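Local coordinates for protein aminoglycoside N(3)-acetyltransferase (Enterobacter cloacae, PDB 6NP3) that transfers an acetyl group from acetyl-CoA to the 3-amino group of 2-deoxystreptamine aminoglycosides such as gentamicin, probably conferring resistance to them, at residues T53-Y67 with R113-D127. Sequence-based numbering, arbitrary orientation. Where two conformers were deposited one is given.
Sequences TGNILAFVSWRDSPY and RSAHPDASMAAIGPD. Unlike the reference sequence in segment 113-127: Ser114 (reference Thr). With LLL ((2R,3R,4R,5R)-2-((1S,2S,3R,4S,6R)-4,6-diamino-3-((2R,3R,6S)-3-amino-6-(aminomethyl)-tetrahydro-2H-pyran-2-yloxy)-2-hydr oxycyclohexyloxy)-5-methyl-4-(methylamino)-tetrahydro-2H-pyran-3,5-diol), chain B.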
# COMPACT_ATOMS: atom_id res chain seq x y z
N THR A 53 0.63 17.28 -12.63
CA THR A 53 1.97 16.71 -12.58
C THR A 53 2.17 15.81 -11.37
O THR A 53 3.24 15.23 -11.23
CB THR A 53 3.05 17.80 -12.56
OG1 THR A 53 2.98 18.49 -11.29
CG2 THR A 53 2.86 18.81 -13.66
N GLY A 54 1.20 15.72 -10.49
CA GLY A 54 1.35 14.86 -9.32
C GLY A 54 1.00 13.42 -9.61
O GLY A 54 0.54 13.05 -10.70
N ASN A 55 1.21 12.57 -8.60
CA ASN A 55 0.95 11.15 -8.74
C ASN A 55 0.33 10.63 -7.45
O ASN A 55 0.61 11.11 -6.35
CB ASN A 55 2.24 10.36 -9.02
CG ASN A 55 2.90 10.73 -10.32
OD1 ASN A 55 2.57 10.20 -11.38
ND2 ASN A 55 3.85 11.65 -10.24
N ILE A 56 -0.49 9.59 -7.61
CA ILE A 56 -1.07 8.82 -6.50
C ILE A 56 -0.65 7.37 -6.69
O ILE A 56 -0.73 6.83 -7.80
CB ILE A 56 -2.61 8.90 -6.53
CG1 ILE A 56 -3.05 10.35 -6.37
CG2 ILE A 56 -3.25 7.98 -5.50
CD1 ILE A 56 -4.49 10.64 -6.57
N LEU A 57 -0.21 6.74 -5.61
CA LEU A 57 0.10 5.31 -5.57
C LEU A 57 -0.69 4.69 -4.44
O LEU A 57 -0.70 5.23 -3.33
CB LEU A 57 1.60 5.11 -5.29
CG LEU A 57 2.08 3.66 -5.21
CD1 LEU A 57 1.97 3.03 -6.55
CD2 LEU A 57 3.50 3.57 -4.71
N ALA A 58 -1.38 3.59 -4.71
CA ALA A 58 -2.16 2.94 -3.67
C ALA A 58 -1.87 1.46 -3.66
O ALA A 58 -1.72 0.85 -4.71
CB ALA A 58 -3.66 3.17 -3.88
N PHE A 59 -1.81 0.88 -2.46
CA PHE A 59 -1.71 -0.57 -2.31
C PHE A 59 -3.11 -1.17 -2.36
O PHE A 59 -3.87 -1.10 -1.40
CB PHE A 59 -0.99 -0.88 -1.00
CG PHE A 59 -1.03 -2.33 -0.62
CD1 PHE A 59 -0.86 -3.32 -1.55
CD2 PHE A 59 -1.21 -2.70 0.69
CE1 PHE A 59 -0.90 -4.67 -1.17
CE2 PHE A 59 -1.26 -4.02 1.06
CZ PHE A 59 -1.08 -4.99 0.14
N VAL A 60 -3.45 -1.76 -3.51
CA VAL A 60 -4.83 -2.20 -3.72
C VAL A 60 -5.01 -3.71 -3.61
O VAL A 60 -6.12 -4.17 -3.32
CB VAL A 60 -5.43 -1.67 -5.04
CG1 VAL A 60 -5.27 -0.15 -5.13
CG2 VAL A 60 -4.80 -2.31 -6.27
N SER A 61 -3.96 -4.48 -3.84
CA SER A 61 -4.02 -5.95 -3.80
C SER A 61 -5.14 -6.45 -4.71
O SER A 61 -5.41 -5.87 -5.77
CB SER A 61 -4.09 -6.37 -2.35
OG SER A 61 -4.03 -7.78 -2.18
N TRP A 62 -5.78 -7.55 -4.31
CA TRP A 62 -6.71 -8.28 -5.16
C TRP A 62 -7.70 -8.98 -4.25
O TRP A 62 -7.30 -9.75 -3.36
CB TRP A 62 -5.95 -9.31 -5.98
CG TRP A 62 -6.76 -10.19 -6.89
CD1 TRP A 62 -8.01 -9.96 -7.40
CD2 TRP A 62 -6.34 -11.43 -7.42
NE1 TRP A 62 -8.39 -10.99 -8.21
CE2 TRP A 62 -7.37 -11.90 -8.27
CE3 TRP A 62 -5.18 -12.18 -7.31
CZ2 TRP A 62 -7.30 -13.11 -8.93
CZ3 TRP A 62 -5.11 -13.37 -7.98
CH2 TRP A 62 -6.16 -13.82 -8.79
N ARG A 63 -9.00 -8.73 -4.49
CA ARG A 63 -10.08 -9.38 -3.74
C ARG A 63 -9.90 -10.89 -3.66
O ARG A 63 -10.14 -11.50 -2.61
CB ARG A 63 -11.40 -9.05 -4.42
CG ARG A 63 -12.63 -9.58 -3.71
CD ARG A 63 -13.85 -9.45 -4.60
NE ARG A 63 -13.91 -10.53 -5.59
CZ ARG A 63 -14.88 -10.67 -6.48
NH1 ARG A 63 -15.87 -9.80 -6.54
NH2 ARG A 63 -14.85 -11.68 -7.33
N ASP A 64 -9.46 -11.50 -4.75
CA ASP A 64 -9.43 -12.95 -4.88
C ASP A 64 -8.00 -13.49 -4.86
O ASP A 64 -7.73 -14.58 -5.37
CB ASP A 64 -10.20 -13.41 -6.11
CG ASP A 64 -11.65 -12.94 -6.09
OD1 ASP A 64 -12.27 -13.01 -5.02
OD2 ASP A 64 -12.15 -12.49 -7.14
N SER A 65 -7.09 -12.82 -4.19
CA SER A 65 -5.75 -13.35 -4.09
C SER A 65 -5.79 -14.69 -3.33
O SER A 65 -6.32 -14.74 -2.21
CB SER A 65 -4.90 -12.37 -3.31
OG SER A 65 -3.66 -12.99 -3.05
N PRO A 66 -5.22 -15.76 -3.88
CA PRO A 66 -5.21 -17.06 -3.20
C PRO A 66 -4.05 -17.21 -2.21
O PRO A 66 -3.38 -18.26 -2.16
CB PRO A 66 -5.10 -18.05 -4.36
CG PRO A 66 -4.26 -17.34 -5.36
CD PRO A 66 -4.64 -15.87 -5.23
N TYR A 67 -3.83 -16.17 -1.40
CA TYR A 67 -2.72 -16.16 -0.46
C TYR A 67 -2.87 -17.25 0.59
O TYR A 67 -2.02 -18.12 0.73
CB TYR A 67 -2.63 -14.76 0.17
CG TYR A 67 -1.44 -14.54 1.06
CD1 TYR A 67 -1.50 -14.83 2.42
CD2 TYR A 67 -0.27 -14.01 0.55
CE1 TYR A 67 -0.39 -14.60 3.24
CE2 TYR A 67 0.82 -13.79 1.35
CZ TYR A 67 0.76 -14.09 2.70
OH TYR A 67 1.88 -13.86 3.49
N ARG A 113 -1.77 -0.44 -13.18
CA ARG A 113 -1.85 -1.47 -12.15
C ARG A 113 -0.62 -2.37 -12.20
O ARG A 113 -0.23 -2.82 -13.28
CB ARG A 113 -3.10 -2.33 -12.37
CG ARG A 113 -3.33 -3.50 -11.41
CD ARG A 113 -4.30 -3.09 -10.38
NE ARG A 113 -4.79 -4.07 -9.41
CZ ARG A 113 -5.97 -4.68 -9.46
NH1 ARG A 113 -6.79 -4.53 -10.52
NH2 ARG A 113 -6.32 -5.45 -8.43
N SER A 114 -0.04 -2.66 -11.04
CA SER A 114 1.15 -3.51 -11.03
C SER A 114 0.77 -4.98 -11.14
O SER A 114 -0.34 -5.40 -10.81
CB SER A 114 2.01 -3.24 -9.80
OG SER A 114 1.53 -3.92 -8.66
N ALA A 115 1.76 -5.76 -11.55
CA ALA A 115 1.60 -7.16 -11.94
C ALA A 115 1.63 -8.16 -10.79
O ALA A 115 1.38 -9.34 -11.04
CB ALA A 115 2.71 -7.51 -12.93
N HIS A 116 2.00 -7.77 -9.59
CA HIS A 116 2.04 -8.70 -8.47
C HIS A 116 0.64 -8.88 -7.93
O HIS A 116 0.04 -7.92 -7.44
CB HIS A 116 2.95 -8.12 -7.41
CG HIS A 116 3.34 -9.08 -6.35
ND1 HIS A 116 2.43 -9.76 -5.57
CD2 HIS A 116 4.57 -9.45 -5.92
CE1 HIS A 116 3.09 -10.50 -4.70
NE2 HIS A 116 4.39 -10.32 -4.89
N PRO A 117 0.07 -10.08 -8.03
CA PRO A 117 -1.36 -10.19 -7.74
C PRO A 117 -1.71 -9.89 -6.30
O PRO A 117 -2.73 -9.25 -6.04
CB PRO A 117 -1.71 -11.62 -8.17
CG PRO A 117 -0.71 -11.95 -9.19
CD PRO A 117 0.57 -11.31 -8.68
N ASP A 118 -0.88 -10.31 -5.35
CA ASP A 118 -1.18 -10.11 -3.94
C ASP A 118 -0.75 -8.73 -3.46
O ASP A 118 -1.43 -8.15 -2.61
CB ASP A 118 -0.54 -11.20 -3.08
CG ASP A 118 -1.05 -11.17 -1.67
OD1 ASP A 118 -2.26 -11.45 -1.44
OD2 ASP A 118 -0.25 -10.83 -0.78
N ALA A 119 0.39 -8.24 -3.93
CA ALA A 119 0.91 -6.93 -3.55
C ALA A 119 0.52 -5.83 -4.53
O ALA A 119 1.08 -4.73 -4.47
CB ALA A 119 2.43 -7.01 -3.43
N SER A 120 -0.53 -6.02 -5.31
CA SER A 120 -0.76 -5.14 -6.44
C SER A 120 -0.92 -3.69 -6.04
O SER A 120 -1.65 -3.36 -5.10
CB SER A 120 -1.99 -5.60 -7.20
OG SER A 120 -2.17 -4.88 -8.41
N MET A 121 -0.29 -2.82 -6.82
CA MET A 121 -0.29 -1.38 -6.60
C MET A 121 -0.90 -0.66 -7.80
O MET A 121 -0.62 -1.00 -8.95
CB MET A 121 1.16 -0.89 -6.45
CG MET A 121 1.95 -1.54 -5.34
SD MET A 121 1.59 -0.82 -3.75
CE MET A 121 2.35 -2.02 -2.68
N ALA A 122 -1.68 0.38 -7.51
CA ALA A 122 -2.34 1.18 -8.54
C ALA A 122 -1.74 2.57 -8.51
O ALA A 122 -1.48 3.11 -7.44
CB ALA A 122 -3.83 1.26 -8.24
N ALA A 123 -1.51 3.15 -9.70
CA ALA A 123 -0.97 4.49 -9.76
C ALA A 123 -1.68 5.33 -10.81
O ALA A 123 -1.96 4.86 -11.92
CB ALA A 123 0.52 4.49 -10.10
N ILE A 124 -1.87 6.59 -10.46
CA ILE A 124 -2.46 7.59 -11.33
C ILE A 124 -1.48 8.75 -11.43
O ILE A 124 -1.02 9.26 -10.40
CB ILE A 124 -3.80 8.11 -10.76
CG1 ILE A 124 -4.83 6.99 -10.71
CG2 ILE A 124 -4.34 9.25 -11.61
CD1 ILE A 124 -5.98 7.23 -9.82
N GLY A 125 -1.19 9.19 -12.65
CA GLY A 125 -0.39 10.37 -12.88
C GLY A 125 0.68 10.13 -13.92
O GLY A 125 0.83 9.01 -14.43
N PRO A 126 1.44 11.17 -14.27
CA PRO A 126 2.39 11.03 -15.38
C PRO A 126 3.45 9.98 -15.16
O PRO A 126 4.02 9.47 -16.13
CB PRO A 126 2.98 12.43 -15.52
CG PRO A 126 1.93 13.34 -14.97
CD PRO A 126 1.33 12.55 -13.80
N ASP A 127 3.79 9.67 -13.91
CA ASP A 127 4.84 8.70 -13.62
C ASP A 127 4.28 7.33 -13.27
O ASP A 127 5.01 6.46 -12.79
CB ASP A 127 5.72 9.23 -12.49
CG ASP A 127 6.37 10.55 -12.81
OD1 ASP A 127 6.86 10.74 -13.94
OD2 ASP A 127 6.36 11.45 -11.95
C11 LLL B . -2.91 -6.62 8.39
O11 LLL B . -1.99 -5.93 7.50
C21 LLL B . -3.84 -5.56 8.97
N21 LLL B . -4.36 -4.78 7.86
C31 LLL B . -3.08 -4.61 9.82
C41 LLL B . -2.44 -5.39 10.96
C51 LLL B . -1.56 -6.48 10.35
O51 LLL B . -2.31 -7.30 9.49
C61 LLL B . -0.99 -7.36 11.43
N61 LLL B . -0.16 -8.39 10.80
C12 LLL B . -0.39 -7.21 3.82
N12 LLL B . 0.39 -7.82 2.75
C22 LLL B . 0.49 -6.36 4.73
C32 LLL B . -0.41 -5.70 5.76
N32 LLL B . 0.40 -4.86 6.65
C42 LLL B . -1.17 -6.71 6.63
C52 LLL B . -1.95 -7.67 5.73
O52 LLL B . -2.48 -8.70 6.53
C62 LLL B . -1.08 -8.29 4.65
O62 LLL B . -1.92 -9.03 3.78
C13 LLL B . -1.57 -10.39 3.52
C23 LLL B . -2.06 -10.69 2.10
O23 LLL B . -1.50 -9.74 1.23
C33 LLL B . -3.59 -10.56 2.02
N33 LLL B . -4.06 -10.97 0.68
C43 LLL B . -4.22 -11.44 3.11
O43 LLL B . -4.00 -12.79 2.73
C53 LLL B . -3.59 -11.15 4.47
O53 LLL B . -2.19 -11.29 4.46
C83 LLL B . -5.73 -11.16 3.22
C93 LLL B . -4.89 -9.91 0.06
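An antiparallel strand pair in the mixed central sheet, 55-59 against 121-124, runs at its Ser61 and Asp118 end into the gentamicin pocket. The pairing is regular: hydrogen-bonded pairs Ile56-Ile124 and Ala58-Ala122 alternate with non-hydrogen-bonded pairs Leu57-Ala123 and Phe59-Met121, and the strand directions are nearly antiparallel. Beyond the strand, Ser120 O accepts from both Val60 N and Ser61 N, each at 2.9 Å, which carries the pairing into the loop.

In the pocket, Asp118 has its CG anti to the backbone N (chi1 -169°), which turns the carboxylate to Ser65 and the drug. Ser65 OG donates to Asp118 OD1 over 2.6 Å, reaching it from the anti side and 20° out of the carboxylate plane; OD1 also accepts from N33 of gentamicin, while OD2 takes its O23 at 2.6 Å. Ser65 is thus a second-shell residue that would help fix the carboxylate's rotation. The Tyr67 ring lies only 18° from the carboxylate plane and carries drug atom C23 over one face. Ser61 OG donates to the backbone Asp118 O (2.7 Å).

Arg113 NH2 donates to Ser61 O (2.8 Å), approaching nearly along the C=O axis, with that oxygen in the guanidinium plane; Arg113 NH1 hydrogen-bonds Ala92 O. In one of its two conformers Met121, bent at chi2, lays CE 3.6 Å from Phe59 CD1, while its SD lies 5.2 Å from the Phe59 ring centroid, oblique to the ring, as a Met-aromatic contact. At the far end, Asn55 OD1 accepts from Asp127 N (2.9 Å), and ND2 donates weakly to Asp127 OD2. Asp127 OD2 also hydrogen-bonds His153 NE2, and the Asp127 side chain lies next to the bound magnesium ion.

Strand 22-27 flanks 55-59 on its other edge, helix 101-106 packs on Ala58 and Val60, and strand 184-193 touches Ser65 and Pro117.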